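PDB 3O2U: NEDD8-conjugating enzyme UBC12 from Saccharomyces cerevisiae, which accepts the ubiquitin-like protein NEDD8/Rub1 from its E1 complex as a thioester and catalyses its covalent attachment to other proteins, chiefly the cullin Cdc53. Local coordinates for residues V70-F84 against T136-N148. Sequence-based numbering, arbitrary orientation.
Sequences VRPDEGYYNYGSINF and TGLLFLFLEPNPN
Phe-142, in the last turn of helix 131-143, drives its ring between Tyr-77, Ile-82 and Phe-84. Its CB points toward segment 70-84, and with CG anti to the carbonyl carbon (chi1 -64°) the ring reaches all three. Its CD2 edge meets the face of Tyr-77 in a T-shaped stack, centroids 5.2 Å apart and planes at 82°. Ile-82 covers one face, its CD1 4.0 Å from the Phe-142 centroid in a CH-pi contact. At the far edge, Phe-142 CE1 lies 3.8 Å from Phe-84 CZ, close to the plane of both rings. Phe-84 in turn receives Leu-138 CD1 over one face, while Val-70 CG1 presses tightly on Leu-139 CD1 (3.5 Å). Replacing Phe-142 by an alanine is likely to leave the Tyr-77 face without its aromatic partner and a gap between the helix and the side chains of Ile-82 and Phe-84.

No direct hydrogen bond joins the segments; two waters do so at the helix C-terminus. Phe-142 O accepts from both: one, 2.9 Å away, also donates to Glu-74 O and accepts from Tyr-77 N, and the second, at 2.7 Å, accepts from Tyr-76 N. Beyond the helix, Pro-145 CG reaches the ring edges of Tyr-76 and Tyr-77.

The hydroxyl of Tyr-77 is hydrogen-bonded to Phe-106 O, and His-107 meets the rings of both Tyr-77 and Phe-142. As in other E2 enzymes, helix 131-143 packs against the antiparallel sheet, here on strands 65-70 and 82-87; Phe-84 continues onto strand 98-101, while Tyr-76 and Tyr-77 reach helix 163-174.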
ATOM      1  N   VAL A  70       1.671   8.547   4.867  1.00 17.49           N
ATOM      2  CA  VAL A  70       3.078   8.867   5.080  1.00 16.21           C
ATOM      3  C   VAL A  70       3.279  10.387   5.057  1.00 19.40           C
ATOM      4  O   VAL A  70       2.938  11.046   4.074  1.00 17.26           O
ATOM      5  CB  VAL A  70       3.951   8.160   4.015  1.00 20.80           C
ATOM      6  CG1 VAL A  70       5.425   8.428   4.250  1.00 19.61           C
ATOM      7  CG2 VAL A  70       3.688   6.639   4.069  1.00 18.96           C
ATOM      8  N   ARG A  71       3.809  10.921   6.158  1.00 15.84           N
ATOM      9  CA  ARG A  71       4.123  12.350   6.287  1.00 21.33           C
ATOM     10  C   ARG A  71       5.579  12.502   6.752  1.00 15.60           C
ATOM     11  O   ARG A  71       5.846  12.599   7.945  1.00 18.18           O
ATOM     12  CB  ARG A  71       3.177  13.017   7.291  1.00 19.62           C
ATOM     13  CG  ARG A  71       3.283  14.551   7.348  1.00 23.65           C
ATOM     14  CD  ARG A  71       2.154  15.124   8.187  1.00 23.04           C
ATOM     15  NE  ARG A  71       2.178  16.589   8.286  1.00 24.61           N
ATOM     16  CZ  ARG A  71       2.825  17.258   9.242  1.00 32.00           C
ATOM     17  NH1 ARG A  71       3.524  16.598  10.162  1.00 22.18           N
ATOM     18  NH2 ARG A  71       2.785  18.584   9.276  1.00 27.10           N
ATOM     19  N   PRO A  72       6.518  12.478   5.807  1.00 17.05           N
ATOM     20  CA  PRO A  72       7.953  12.494   6.120  1.00 23.56           C
ATOM     21  C   PRO A  72       8.313  13.784   6.839  1.00 24.54           C
ATOM     22  O   PRO A  72       7.709  14.814   6.547  1.00 22.23           O
ATOM     23  CB  PRO A  72       8.608  12.489   4.737  1.00 24.27           C
ATOM     24  CG  PRO A  72       7.595  11.901   3.840  1.00 22.53           C
ATOM     25  CD  PRO A  72       6.272  12.364   4.359  1.00 18.48           C
ATOM     26  N   ASP A  73       9.274  13.748   7.751  1.00 23.75           N
ATOM     27  CA  ASP A  73       9.689  14.989   8.398  1.00 23.51           C
ATOM     28  C   ASP A  73      11.078  15.429   7.949  1.00 28.85           C
ATOM     29  O   ASP A  73      11.678  16.326   8.547  1.00 29.13           O
ATOM     30  CB  ASP A  73       9.607  14.873   9.917  1.00 27.44           C
ATOM     31  CG  ASP A  73      10.521  13.796  10.477  1.00 33.55           C
ATOM     32  OD1 ASP A  73      11.192  13.101   9.685  1.00 34.97           O
ATOM     33  OD2 ASP A  73      10.566  13.649  11.717  1.00 33.19           O
ATOM     34  N   GLU A  74      11.572  14.794   6.888  1.00 28.06           N
ATOM     35  CA  GLU A  74      12.844  15.147   6.268  1.00 26.72           C
ATOM     36  C   GLU A  74      12.810  14.776   4.779  1.00 27.65           C
ATOM     37  O   GLU A  74      11.889  14.088   4.329  1.00 23.78           O
ATOM     38  CB  GLU A  74      14.009  14.446   6.985  1.00 29.40           C
ATOM     39  CG  GLU A  74      13.941  12.920   6.953  1.00 33.48           C
ATOM     40  CD  GLU A  74      15.104  12.251   7.697  1.00 44.19           C
ATOM     41  OE1 GLU A  74      15.883  12.957   8.382  1.00 43.56           O
ATOM     42  OE2 GLU A  74      15.237  11.015   7.596  1.00 39.86           O
ATOM     43  N   GLY A  75      13.791  15.247   4.008  1.00 23.63           N
ATOM     44  CA  GLY A  75      13.863  14.922   2.592  1.00 21.16           C
ATOM     45  C   GLY A  75      13.019  15.788   1.657  1.00 25.34           C
ATOM     46  O   GLY A  75      12.393  16.768   2.066  1.00 23.98           O
ATOM     47  N   TYR A  76      12.994  15.406   0.383  1.00 24.35           N
ATOM     48  CA  TYR A  76      12.319  16.192  -0.647  1.00 24.14           C
ATOM     49  C   TYR A  76      10.838  16.443  -0.375  1.00 23.92           C
ATOM     50  O   TYR A  76      10.297  17.497  -0.727  1.00 20.52           O
ATOM     51  CB  TYR A  76      12.441  15.476  -1.978  1.00 26.48           C
ATOM     52  CG  TYR A  76      13.839  15.433  -2.528  1.00 29.99           C
ATOM     53  CD1 TYR A  76      14.524  16.606  -2.808  1.00 30.32           C
ATOM     54  CD2 TYR A  76      14.467  14.219  -2.789  1.00 23.27           C
ATOM     55  CE1 TYR A  76      15.794  16.582  -3.332  1.00 35.83           C
ATOM     56  CE2 TYR A  76      15.741  14.182  -3.322  1.00 35.67           C
ATOM     57  CZ  TYR A  76      16.401  15.371  -3.589  1.00 40.61           C
ATOM     58  OH  TYR A  76      17.672  15.351  -4.112  1.00 46.95           O
ATOM     59  N   TYR A  77      10.192  15.456   0.230  1.00 22.02           N
ATOM     60  CA  TYR A  77       8.747  15.460   0.418  1.00 21.61           C
ATOM     61  C   TYR A  77       8.398  15.831   1.844  1.00 22.68           C
ATOM     62  O   TYR A  77       7.282  15.602   2.288  1.00 19.47           O
ATOM     63  CB  TYR A  77       8.174  14.071   0.078  1.00 22.29           C
ATOM     64  CG  TYR A  77       8.469  13.655  -1.342  1.00 21.14           C
ATOM     65  CD1 TYR A  77       7.583  13.957  -2.371  1.00 21.69           C
ATOM     66  CD2 TYR A  77       9.655  13.007  -1.666  1.00 17.11           C
ATOM     67  CE1 TYR A  77       7.856  13.599  -3.676  1.00 21.33           C
ATOM     68  CE2 TYR A  77       9.945  12.650  -2.967  1.00 17.99           C
ATOM     69  CZ  TYR A  77       9.044  12.960  -3.971  1.00 22.80           C
ATOM     70  OH  TYR A  77       9.311  12.596  -5.268  1.00 22.12           O
ATOM     71  N   ASN A  78       9.363  16.403   2.564  1.00 22.06           N
ATOM     72  CA  ASN A  78       9.143  16.784   3.949  1.00 22.60           C
ATOM     73  C   ASN A  78       7.821  17.514   4.152  1.00 25.03           C
ATOM     74  O   ASN A  78       7.483  18.453   3.423  1.00 24.31           O
ATOM     75  CB  ASN A  78      10.326  17.590   4.511  1.00 25.13           C
ATOM     76  CG  ASN A  78      10.469  18.952   3.863  1.00 26.44           C
ATOM     77  OD1 ASN A  78       9.850  19.910   4.289  1.00 32.47           O
ATOM     78  ND2 ASN A  78      11.273  19.033   2.818  1.00 31.04           N
ATOM     79  N   TYR A  79       7.070  17.036   5.140  1.00 24.70           N
ATOM     80  CA  TYR A  79       5.790  17.612   5.558  1.00 21.47           C
ATOM     81  C   TYR A  79       4.622  17.519   4.557  1.00 25.73           C
ATOM     82  O   TYR A  79       3.535  18.053   4.803  1.00 26.30           O
ATOM     83  CB  TYR A  79       6.010  19.028   6.087  1.00 25.78           C
ATOM     84  CG  TYR A  79       6.894  18.965   7.305  1.00 25.18           C
ATOM     85  CD1 TYR A  79       6.358  18.676   8.545  1.00 23.77           C
ATOM     86  CD2 TYR A  79       8.271  19.117   7.202  1.00 27.94           C
ATOM     87  CE1 TYR A  79       7.146  18.582   9.661  1.00 24.24           C
ATOM     88  CE2 TYR A  79       9.083  19.030   8.330  1.00 30.04           C
ATOM     89  CZ  TYR A  79       8.506  18.754   9.557  1.00 29.22           C
ATOM     90  OH  TYR A  79       9.278  18.655  10.690  1.00 33.68           O
ATOM     91  N   GLY A  80       4.840  16.828   3.445  1.00 20.57           N
ATOM     92  CA  GLY A  80       3.731  16.452   2.577  1.00 23.25           C
ATOM     93  C   GLY A  80       3.068  15.185   3.101  1.00 22.24           C
ATOM     94  O   GLY A  80       3.732  14.345   3.700  1.00 20.82           O
ATOM     95  N   SER A  81       1.763  15.036   2.885  1.00 22.68           N
ATOM     96  CA  SER A  81       1.060  13.827   3.315  1.00 16.25           C
ATOM     97  C   SER A  81       0.625  12.969   2.115  1.00 19.45           C
ATOM     98  O   SER A  81      -0.218  13.389   1.322  1.00 18.15           O
ATOM     99  CB  SER A  81      -0.146  14.195   4.193  1.00 19.47           C
ATOM    100  OG  SER A  81       0.282  14.769   5.420  1.00 24.27           O
ATOM    101  N   ILE A  82       1.211  11.784   1.974  1.00 17.28           N
ATOM    102  CA  ILE A  82       0.857  10.886   0.873  1.00 15.65           C
ATOM    103  C   ILE A  82       0.129   9.675   1.418  1.00 13.14           C
ATOM    104  O   ILE A  82       0.675   8.937   2.228  1.00 15.65           O
ATOM    105  CB  ILE A  82       2.084  10.423   0.074  1.00 18.40           C
ATOM    106  CG1 ILE A  82       2.932  11.630  -0.368  1.00 18.50           C
ATOM    107  CG2 ILE A  82       1.633   9.604  -1.132  1.00 18.42           C
ATOM    108  CD1 ILE A  82       3.977  12.089   0.679  1.00 17.97           C
ATOM    109  N   ASN A  83      -1.130   9.498   1.033  1.00 16.40           N
ATOM    110  CA  ASN A  83      -1.878   8.360   1.544  1.00 17.05           C
ATOM    111  C   ASN A  83      -1.992   7.232   0.526  1.00 15.74           C
ATOM    112  O   ASN A  83      -1.998   7.469  -0.687  1.00 15.80           O
ATOM    113  CB  ASN A  83      -3.249   8.769   2.131  1.00 16.53           C
ATOM    114  CG  ASN A  83      -4.146   9.482   1.124  1.00 21.50           C
ATOM    115  OD1 ASN A  83      -3.676  10.097   0.170  1.00 20.88           O
ATOM    116  ND2 ASN A  83      -5.457   9.408   1.352  1.00 22.63           N
ATOM    117  N   PHE A  84      -2.061   6.004   1.038  1.00 16.20           N
ATOM    118  CA  PHE A  84      -2.121   4.794   0.220  1.00 13.99           C
ATOM    119  C   PHE A  84      -3.245   3.918   0.758  1.00 16.31           C
ATOM    120  O   PHE A  84      -3.491   3.876   1.964  1.00 15.40           O
ATOM    121  CB  PHE A  84      -0.829   3.966   0.333  1.00 11.37           C
ATOM    122  CG  PHE A  84       0.404   4.678  -0.142  1.00 16.68           C
ATOM    123  CD1 PHE A  84       0.883   4.490  -1.437  1.00 15.92           C
ATOM    124  CD2 PHE A  84       1.090   5.540   0.705  1.00 15.03           C
ATOM    125  CE1 PHE A  84       2.050   5.151  -1.874  1.00 18.69           C
ATOM    126  CE2 PHE A  84       2.253   6.198   0.274  1.00 14.38           C
ATOM    127  CZ  PHE A  84       2.727   6.006  -1.009  1.00 15.33           C
ATOM    128  N   THR A 136       7.244   0.407   6.172  1.00 14.95           N
ATOM    129  CA  THR A 136       8.572   0.988   6.203  1.00 16.98           C
ATOM    130  C   THR A 136       9.084   1.238   4.779  1.00 19.45           C
ATOM    131  O   THR A 136       9.733   2.243   4.521  1.00 19.62           O
ATOM    132  CB  THR A 136       9.546   0.079   6.957  1.00 18.71           C
ATOM    133  OG1 THR A 136       9.098  -0.045   8.312  1.00 23.58           O
ATOM    134  CG2 THR A 136      10.957   0.675   6.935  1.00 21.13           C
ATOM    135  N   GLY A 137       8.780   0.318   3.861  1.00 18.12           N
ATOM    136  CA  GLY A 137       9.162   0.462   2.464  1.00 18.60           C
ATOM    137  C   GLY A 137       8.541   1.662   1.773  1.00 20.17           C
ATOM    138  O   GLY A 137       9.199   2.351   0.988  1.00 21.01           O
ATOM    139  N   LEU A 138       7.270   1.921   2.064  1.00 18.63           N
ATOM    140  CA  LEU A 138       6.573   3.087   1.514  1.00 19.01           C
ATOM    141  C   LEU A 138       7.207   4.373   2.066  1.00 18.48           C
ATOM    142  O   LEU A 138       7.405   5.343   1.355  1.00 18.65           O
ATOM    143  CB  LEU A 138       5.078   3.013   1.847  1.00 16.98           C
ATOM    144  CG  LEU A 138       4.359   1.840   1.164  1.00 19.66           C
ATOM    145  CD1 LEU A 138       2.891   1.724   1.596  1.00 18.49           C
ATOM    146  CD2 LEU A 138       4.471   1.957  -0.345  1.00 18.03           C
ATOM    147  N   LEU A 139       7.548   4.363   3.340  1.00 16.28           N
ATOM    148  CA  LEU A 139       8.209   5.520   3.924  1.00 20.53           C
ATOM    149  C   LEU A 139       9.533   5.776   3.194  1.00 22.57           C
ATOM    150  O   LEU A 139       9.774   6.872   2.698  1.00 23.40           O
ATOM    151  CB  LEU A 139       8.458   5.281   5.402  1.00 17.95           C
ATOM    152  CG  LEU A 139       9.139   6.439   6.143  1.00 21.44           C
ATOM    153  CD1 LEU A 139       8.394   7.743   5.912  1.00 21.49           C
ATOM    154  CD2 LEU A 139       9.256   6.129   7.633  1.00 19.76           C
ATOM    155  N   PHE A 140      10.363   4.742   3.113  1.00 21.53           N
ATOM    156  CA  PHE A 140      11.711   4.819   2.534  1.00 24.93           C
ATOM    157  C   PHE A 140      11.731   5.324   1.079  1.00 25.31           C
ATOM    158  O   PHE A 140      12.722   5.894   0.622  1.00 22.83           O
ATOM    159  CB  PHE A 140      12.369   3.435   2.635  1.00 25.89           C
ATOM    160  CG  PHE A 140      13.864   3.443   2.453  1.00 30.11           C
ATOM    161  CD1 PHE A 140      14.690   4.014   3.405  1.00 33.12           C
ATOM    162  CD2 PHE A 140      14.443   2.862   1.332  1.00 33.62           C
ATOM    163  CE1 PHE A 140      16.078   4.013   3.233  1.00 36.77           C
ATOM    164  CE2 PHE A 140      15.824   2.860   1.158  1.00 35.94           C
ATOM    165  CZ  PHE A 140      16.639   3.433   2.107  1.00 30.30           C
ATOM    166  N   LEU A 141      10.638   5.112   0.350  1.00 20.15           N
ATOM    167  CA  LEU A 141      10.517   5.646  -1.003  1.00 21.55           C
ATOM    168  C   LEU A 141      10.654   7.168  -1.019  1.00 19.66           C
ATOM    169  O   LEU A 141      11.137   7.755  -1.984  1.00 21.12           O
ATOM    170  CB  LEU A 141       9.149   5.294  -1.608  1.00 25.66           C
ATOM    171  CG  LEU A 141       8.865   3.914  -2.204  1.00 22.51           C
ATOM    172  CD1 LEU A 141       7.395   3.835  -2.572  1.00 24.90           C
ATOM    173  CD2 LEU A 141       9.721   3.648  -3.430  1.00 27.77           C
ATOM    174  N   PHE A 142      10.187   7.807   0.039  1.00 21.87           N
ATOM    175  CA  PHE A 142      10.211   9.264   0.107  1.00 20.65           C
ATOM    176  C   PHE A 142      11.503   9.784   0.722  1.00 24.78           C
ATOM    177  O   PHE A 142      11.891  10.928   0.481  1.00 22.41           O
ATOM    178  CB  PHE A 142       8.996   9.778   0.883  1.00 20.62           C
ATOM    179  CG  PHE A 142       7.688   9.464   0.198  1.00 22.23           C
ATOM    180  CD1 PHE A 142       6.977   8.323   0.529  1.00 19.08           C
ATOM    181  CD2 PHE A 142       7.209  10.281  -0.812  1.00 19.79           C
ATOM    182  CE1 PHE A 142       5.776   8.016  -0.112  1.00 20.05           C
ATOM    183  CE2 PHE A 142       6.017   9.971  -1.479  1.00 24.25           C
ATOM    184  CZ  PHE A 142       5.307   8.831  -1.130  1.00 19.50           C
ATOM    185  N   LEU A 143      12.158   8.937   1.512  1.00 23.54           N
ATOM    186  CA  LEU A 143      13.445   9.274   2.114  1.00 26.59           C
ATOM    187  C   LEU A 143      14.594   9.040   1.138  1.00 31.37           C
ATOM    188  O   LEU A 143      15.576   9.782   1.127  1.00 39.41           O
ATOM    189  CB  LEU A 143      13.661   8.453   3.381  1.00 29.82           C
ATOM    190  CG  LEU A 143      12.554   8.679   4.395  1.00 27.03           C
ATOM    191  CD1 LEU A 143      12.804   7.894   5.678  1.00 30.73           C
ATOM    192  CD2 LEU A 143      12.416  10.162   4.683  1.00 32.26           C
ATOM    193  N   GLU A 144      14.469   7.998   0.330  1.00 30.10           N
ATOM    194  CA  GLU A 144      15.464   7.689  -0.684  1.00 32.88           C
ATOM    195  C   GLU A 144      14.827   7.304  -2.009  1.00 29.76           C
ATOM    196  O   GLU A 144      14.778   6.120  -2.365  1.00 32.43           O
ATOM    197  CB  GLU A 144      16.413   6.590  -0.195  1.00 40.18           C
ATOM    198  CG  GLU A 144      17.578   7.111   0.630  1.00 47.45           C
ATOM    199  CD  GLU A 144      18.456   8.079  -0.158  1.00 56.39           C
ATOM    200  OE1 GLU A 144      19.195   7.621  -1.066  1.00 57.24           O
ATOM    201  OE2 GLU A 144      18.404   9.297   0.129  1.00 50.95           O
ATOM    202  N   PRO A 145      14.328   8.308  -2.753  1.00 31.60           N
ATOM    203  CA  PRO A 145      13.752   8.026  -4.065  1.00 26.83           C
ATOM    204  C   PRO A 145      14.839   7.483  -4.977  1.00 33.49           C
ATOM    205  O   PRO A 145      15.993   7.895  -4.879  1.00 36.63           O
ATOM    206  CB  PRO A 145      13.301   9.407  -4.566  1.00 30.33           C
ATOM    207  CG  PRO A 145      13.223  10.260  -3.364  1.00 29.91           C
ATOM    208  CD  PRO A 145      14.272   9.741  -2.421  1.00 30.36           C
ATOM    209  N   ASN A 146      14.456   6.574  -5.856  1.00 36.30           N
ATOM    210  CA  ASN A 146      15.387   5.902  -6.743  1.00 45.34           C
ATOM    211  C   ASN A 146      14.968   6.159  -8.183  1.00 40.61           C
ATOM    212  O   ASN A 146      13.834   5.865  -8.563  1.00 41.87           O
ATOM    213  CB  ASN A 146      15.363   4.399  -6.436  1.00 42.96           C
ATOM    214  CG  ASN A 146      16.296   3.596  -7.321  1.00 48.84           C
ATOM    215  OD1 ASN A 146      17.058   4.149  -8.116  1.00 49.47           O
ATOM    216  ND2 ASN A 146      16.241   2.276  -7.182  1.00 47.04           N
ATOM    217  N   PRO A 147      15.877   6.707  -9.001  1.00 42.61           N
ATOM    218  CA  PRO A 147      15.476   6.986 -10.382  1.00 45.10           C
ATOM    219  C   PRO A 147      15.475   5.742 -11.270  1.00 45.95           C
ATOM    220  O   PRO A 147      15.163   5.848 -12.458  1.00 48.00           O
ATOM    221  CB  PRO A 147      16.541   7.978 -10.870  1.00 47.76           C
ATOM    222  CG  PRO A 147      17.706   7.826  -9.934  1.00 49.97           C
ATOM    223  CD  PRO A 147      17.305   6.967  -8.764  1.00 47.79           C
ATOM    224  N   ASN A 148      15.783   4.579 -10.702  1.00 48.42           N
ATOM    225  CA  ASN A 148      15.960   3.362 -11.496  1.00 43.23           C
ATOM    226  C   ASN A 148      14.718   2.491 -11.700  1.00 51.53           C
ATOM    227  O   ASN A 148      14.768   1.487 -12.415  1.00 53.68           O
ATOM    228  CB  ASN A 148      17.111   2.531 -10.927  1.00 53.89           C
ATOM    229  CG  ASN A 148      18.431   3.285 -10.952  1.00 53.61           C
ATOM    230  OD1 ASN A 148      18.787   3.896 -11.961  1.00 57.75           O
ATOM    231  ND2 ASN A 148      19.155   3.257  -9.839  1.00 48.33           N
TER
HETATM  232  O   HOH W   1      10.783  13.169   1.912  1.00 21.88           O
HETATM  233  O   HOH W   2      14.009  12.612   0.091  1.00 29.03           O